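Local coordinates for hydrogenase expression protein (Thiobacillus denitrificans, PDB 3SB1) that is of unknown function but probably takes part in the expression or maturation of hydrogenase, at residues A[60-72]-A[125-137]. Residues are numbered along the deposited sequence; the frame is centred on the assembly and turned at random. Where two conformers were deposited one is given.
Sequences LLETGEASTIDLS and VTTQFIEVAFVPE
S67 and V132 bond to each other through both backbone N-H and C=O groups, and I69 and I130 repeat the exchange, with V132 N to S67 O at 2.9 Å and I69 N to I130 O also at 2.9 Å. Between them T68 faces E131 as a non-hydrogen-bonded pair, and CG2 of T68 lies 4.0 Å from CD1 of the F129 ring. Past the strand end, S72 N donates to Q128 O over 3.2 Å, and one water links D70 OD1 to T127 OG1. On the face of I69 and I130, L71 packs its CG 4.0 Å from F129 CA, and helices 48-63 and 78-88 cover this side. At the far end L60, its CG trans to the backbone N (chi1 178°), sets CD2 over the centre of the F134 ring, a CH-pi contact 4.0 Å from the centroid. V146 of the second subunit packs on L60. Q128 OE1 is held by W115 of strand 113-119, the other neighbour of 127-132. The ladder is an antiparallel edge pairing: 67-69, following helix 48-63, is the outermost strand on one side of the chain's five-stranded sheet in this alpha+beta fold.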
loop_
_atom_site.group_PDB
_atom_site.type_symbol
_atom_site.label_atom_id
_atom_site.label_comp_id
_atom_site.label_asym_id
_atom_site.label_seq_id
_atom_site.Cartn_x
_atom_site.Cartn_y
_atom_site.Cartn_z
ATOM N N LEU A 60 -14.615 -11.571 -5.644
ATOM C CA LEU A 60 -14.322 -10.297 -5.021
ATOM C C LEU A 60 -15.300 -9.249 -5.564
ATOM O O LEU A 60 -15.861 -8.467 -4.799
ATOM C CB LEU A 60 -12.897 -9.890 -5.354
ATOM C CG LEU A 60 -12.471 -8.542 -4.811
ATOM C CD1 LEU A 60 -12.470 -8.479 -3.315
ATOM C CD2 LEU A 60 -11.081 -8.134 -5.374
ATOM N N LEU A 61 -15.461 -9.190 -6.876
ATOM C CA LEU A 61 -16.360 -8.245 -7.475
ATOM C C LEU A 61 -17.819 -8.439 -7.069
ATOM O O LEU A 61 -18.494 -7.520 -6.768
ATOM C CB LEU A 61 -16.238 -8.310 -9.007
ATOM C CG LEU A 61 -14.860 -7.842 -9.498
ATOM C CD1 LEU A 61 -14.556 -8.438 -10.894
ATOM C CD2 LEU A 61 -14.914 -6.309 -9.482
ATOM N N GLU A 62 -18.256 -9.669 -7.003
ATOM C CA GLU A 62 -19.642 -9.914 -6.676
ATOM C C GLU A 62 -19.963 -9.758 -5.190
ATOM O O GLU A 62 -21.005 -9.225 -4.850
ATOM C CB GLU A 62 -20.000 -11.320 -7.128
ATOM C CG GLU A 62 -19.909 -11.579 -8.630
ATOM C CD GLU A 62 -20.945 -10.877 -9.510
ATOM O OE1 GLU A 62 -21.969 -10.329 -9.017
ATOM O OE2 GLU A 62 -20.714 -10.913 -10.745
ATOM N N THR A 63 -19.047 -10.188 -4.340
ATOM C CA THR A 63 -19.308 -10.243 -2.908
ATOM C C THR A 63 -18.569 -9.254 -2.024
ATOM O O THR A 63 -18.956 -9.047 -0.898
ATOM C CB THR A 63 -19.011 -11.633 -2.350
ATOM O OG1 THR A 63 -17.609 -11.811 -2.199
ATOM C CG2 THR A 63 -19.667 -12.753 -3.239
ATOM N N GLY A 64 -17.507 -8.668 -2.552
ATOM C CA GLY A 64 -16.661 -7.730 -1.784
ATOM C C GLY A 64 -15.671 -8.498 -0.910
ATOM O O GLY A 64 -14.898 -7.885 -0.174
ATOM N N GLU A 65 -15.723 -9.822 -0.967
ATOM C CA GLU A 65 -14.873 -10.691 -0.133
ATOM C C GLU A 65 -13.550 -11.030 -0.811
ATOM O O GLU A 65 -13.509 -11.609 -1.898
ATOM C CB GLU A 65 -15.573 -11.996 0.226
ATOM C CG GLU A 65 -16.878 -11.840 1.008
ATOM C CD GLU A 65 -17.517 -13.159 1.371
ATOM O OE1 GLU A 65 -17.349 -14.160 0.631
ATOM O OE2 GLU A 65 -18.226 -13.187 2.397
ATOM N N ALA A 66 -12.491 -10.700 -0.091
ATOM C CA ALA A 66 -11.158 -11.044 -0.532
ATOM C C ALA A 66 -10.885 -12.580 -0.391
ATOM O O ALA A 66 -11.548 -13.314 0.382
ATOM C CB ALA A 66 -10.138 -10.197 0.248
ATOM N N SER A 67 -9.880 -13.064 -1.100
ATOM C CA SER A 67 -9.521 -14.467 -1.076
ATOM C C SER A 67 -8.012 -14.584 -1.140
ATOM O O SER A 67 -7.343 -13.628 -1.507
ATOM C CB SER A 67 -10.048 -15.143 -2.367
ATOM O OG SER A 67 -11.457 -15.112 -2.444
ATOM N N THR A 68 -7.511 -15.760 -0.797
ATOM C CA THR A 68 -6.099 -16.027 -0.918
ATOM C C THR A 68 -5.859 -17.398 -1.509
ATOM O O THR A 68 -6.725 -18.313 -1.426
ATOM C CB THR A 68 -5.361 -15.945 0.424
ATOM O OG1 THR A 68 -5.932 -16.900 1.331
ATOM C CG2 THR A 68 -5.443 -14.572 1.034
ATOM N N ILE A 69 -4.708 -17.511 -2.164
ATOM C CA ILE A 69 -4.183 -18.766 -2.707
ATOM C C ILE A 69 -2.830 -18.941 -2.011
ATOM O O ILE A 69 -1.894 -18.162 -2.241
ATOM C CB ILE A 69 -3.989 -18.735 -4.217
ATOM C CG1 ILE A 69 -5.346 -18.526 -4.867
ATOM C CG2 ILE A 69 -3.261 -20.069 -4.695
ATOM C CD1 ILE A 69 -5.262 -18.248 -6.355
ATOM N N ASP A 70 -2.775 -19.915 -1.114
ATOM C CA ASP A 70 -1.573 -20.219 -0.316
ATOM C C ASP A 70 -0.550 -21.007 -1.132
ATOM O O ASP A 70 -0.451 -22.246 -1.069
ATOM C CB ASP A 70 -1.947 -21.011 0.940
ATOM C CG ASP A 70 -0.796 -21.139 1.919
ATOM O OD1 ASP A 70 0.344 -20.715 1.600
ATOM O OD2 ASP A 70 -1.038 -21.686 3.037
ATOM N N LEU A 71 0.311 -20.272 -1.805
ATOM C CA LEU A 71 1.307 -20.833 -2.658
ATOM C C LEU A 71 2.304 -21.737 -1.957
ATOM O O LEU A 71 2.668 -22.784 -2.497
ATOM C CB LEU A 71 2.065 -19.704 -3.391
ATOM C CG LEU A 71 1.280 -18.811 -4.353
ATOM C CD1 LEU A 71 2.178 -17.687 -4.886
ATOM C CD2 LEU A 71 0.688 -19.609 -5.534
ATOM N N SER A 72 2.689 -21.371 -0.735
ATOM C CA SER A 72 3.650 -22.170 0.027
ATOM C C SER A 72 3.147 -23.570 0.291
ATOM O O SER A 72 3.924 -24.522 0.402
ATOM C CB SER A 72 3.920 -21.490 1.362
ATOM O OG SER A 72 4.625 -20.290 1.136
ATOM N N VAL A 125 11.568 -17.461 4.024
ATOM C CA VAL A 125 10.148 -17.205 3.679
ATOM C C VAL A 125 9.275 -18.026 4.599
ATOM O O VAL A 125 9.473 -19.282 4.709
ATOM C CB VAL A 125 9.849 -17.601 2.224
ATOM C CG1 VAL A 125 8.381 -17.543 1.896
ATOM C CG2 VAL A 125 10.657 -16.708 1.242
ATOM N N THR A 126 8.411 -17.353 5.351
ATOM C CA THR A 126 7.439 -18.018 6.262
ATOM C C THR A 126 6.105 -18.261 5.590
ATOM O O THR A 126 5.354 -19.188 5.991
ATOM C CB THR A 126 7.184 -17.250 7.564
ATOM O OG1 THR A 126 6.557 -16.001 7.307
ATOM C CG2 THR A 126 8.523 -17.041 8.350
ATOM N N THR A 127 5.780 -17.433 4.620
ATOM C CA THR A 127 4.544 -17.580 3.811
ATOM C C THR A 127 4.701 -16.832 2.506
ATOM O O THR A 127 5.344 -15.766 2.448
ATOM C CB THR A 127 3.270 -17.059 4.544
ATOM O OG1 THR A 127 2.091 -17.444 3.834
ATOM C CG2 THR A 127 3.220 -15.520 4.725
ATOM N N GLN A 128 4.118 -17.385 1.461
ATOM C CA GLN A 128 4.069 -16.752 0.131
ATOM C C GLN A 128 2.669 -17.083 -0.359
ATOM O O GLN A 128 2.268 -18.239 -0.346
ATOM C CB GLN A 128 5.148 -17.341 -0.800
ATOM C CG GLN A 128 5.147 -16.763 -2.087
ATOM C CD GLN A 128 6.427 -17.039 -2.881
ATOM O OE1 GLN A 128 6.808 -16.206 -3.697
ATOM N NE2 GLN A 128 7.125 -18.172 -2.604
ATOM N N PHE A 129 1.955 -16.077 -0.832
ATOM C CA PHE A 129 0.602 -16.265 -1.278
ATOM C C PHE A 129 0.119 -15.175 -2.157
ATOM O O PHE A 129 0.700 -14.072 -2.211
ATOM C CB PHE A 129 -0.357 -16.448 -0.080
ATOM C CG PHE A 129 -0.491 -15.254 0.845
ATOM C CD1 PHE A 129 -1.510 -14.307 0.697
ATOM C CD2 PHE A 129 0.419 -15.052 1.904
ATOM C CE1 PHE A 129 -1.677 -13.288 1.574
ATOM C CE2 PHE A 129 0.276 -13.966 2.775
ATOM C CZ PHE A 129 -0.751 -13.059 2.606
ATOM N N ILE A 130 -0.937 -15.503 -2.897
ATOM C CA ILE A 130 -1.619 -14.544 -3.750
ATOM C C ILE A 130 -2.819 -14.055 -2.926
ATOM O O ILE A 130 -3.495 -14.831 -2.229
ATOM C CB ILE A 130 -2.188 -15.146 -5.055
ATOM C CG1 ILE A 130 -1.130 -15.851 -5.891
ATOM C CG2 ILE A 130 -2.842 -14.017 -5.880
ATOM C CD1 ILE A 130 -0.095 -14.936 -6.441
ATOM N N GLU A 131 -3.052 -12.756 -2.951
ATOM C CA GLU A 131 -4.229 -12.179 -2.275
ATOM C C GLU A 131 -5.033 -11.469 -3.340
ATOM O O GLU A 131 -4.474 -10.674 -4.089
ATOM C CB GLU A 131 -3.818 -11.263 -1.135
ATOM C CG GLU A 131 -4.961 -10.787 -0.269
ATOM C CD GLU A 131 -4.461 -9.993 0.982
ATOM O OE1 GLU A 131 -3.258 -9.716 1.121
ATOM O OE2 GLU A 131 -5.291 -9.684 1.839
ATOM N N VAL A 132 -6.310 -11.885 -3.515
ATOM C CA VAL A 132 -7.208 -11.269 -4.460
ATOM C C VAL A 132 -8.066 -10.331 -3.592
ATOM O O VAL A 132 -8.863 -10.755 -2.768
ATOM C CB VAL A 132 -7.963 -12.257 -5.266
ATOM C CG1 VAL A 132 -9.042 -11.534 -6.132
ATOM C CG2 VAL A 132 -7.011 -13.175 -6.091
ATOM N N ALA A 133 -7.859 -9.041 -3.779
ATOM C CA ALA A 133 -8.406 -7.995 -2.918
ATOM C C ALA A 133 -8.221 -6.635 -3.529
ATOM O O ALA A 133 -7.341 -6.435 -4.387
ATOM C CB ALA A 133 -7.630 -8.056 -1.555
ATOM N N PHE A 134 -9.014 -5.657 -3.064
ATOM C CA PHE A 134 -8.838 -4.299 -3.491
ATOM C C PHE A 134 -7.532 -3.674 -2.906
ATOM O O PHE A 134 -6.875 -2.853 -3.553
ATOM C CB PHE A 134 -10.082 -3.434 -3.234
ATOM C CG PHE A 134 -11.310 -3.977 -3.879
ATOM C CD1 PHE A 134 -11.445 -3.934 -5.267
ATOM C CD2 PHE A 134 -12.339 -4.574 -3.141
ATOM C CE1 PHE A 134 -12.570 -4.464 -5.908
ATOM C CE2 PHE A 134 -13.467 -5.084 -3.794
ATOM C CZ PHE A 134 -13.584 -5.038 -5.152
ATOM N N VAL A 135 -7.140 -4.146 -1.737
ATOM C CA VAL A 135 -5.859 -3.759 -1.130
ATOM C C VAL A 135 -5.563 -4.871 -0.114
ATOM O O VAL A 135 -6.482 -5.393 0.515
ATOM C CB VAL A 135 -5.851 -2.367 -0.504
ATOM C CG1 VAL A 135 -6.833 -2.307 0.642
ATOM C CG2 VAL A 135 -4.432 -2.011 -0.049
ATOM N N PRO A 136 -4.282 -5.263 0.019
ATOM C CA PRO A 136 -4.020 -6.312 1.000
ATOM C C PRO A 136 -4.340 -5.844 2.414
ATOM O O PRO A 136 -3.999 -4.711 2.795
ATOM C CB PRO A 136 -2.538 -6.576 0.858
ATOM C CG PRO A 136 -2.153 -6.121 -0.484
ATOM C CD PRO A 136 -3.073 -4.928 -0.754
ATOM N N GLU A 137 -4.883 -6.765 3.218
ATOM C CA GLU A 137 -5.290 -6.422 4.573
ATOM C C GLU A 137 -4.152 -5.818 5.398
ATOM O O GLU A 137 -4.299 -4.875 6.212
ATOM C CB GLU A 137 -5.821 -7.706 5.281
ATOM C CG GLU A 137 -6.503 -7.447 6.565
ATOM C CD GLU A 137 -7.771 -6.619 6.381
ATOM O OE1 GLU A 137 -8.318 -6.631 5.249
ATOM O OE2 GLU A 137 -8.227 -5.964 7.364
HETATM O O HOH W 1 1.578 -20.127 3.851
HETATM O O HOH W 2 7.031 -20.646 -0.770
#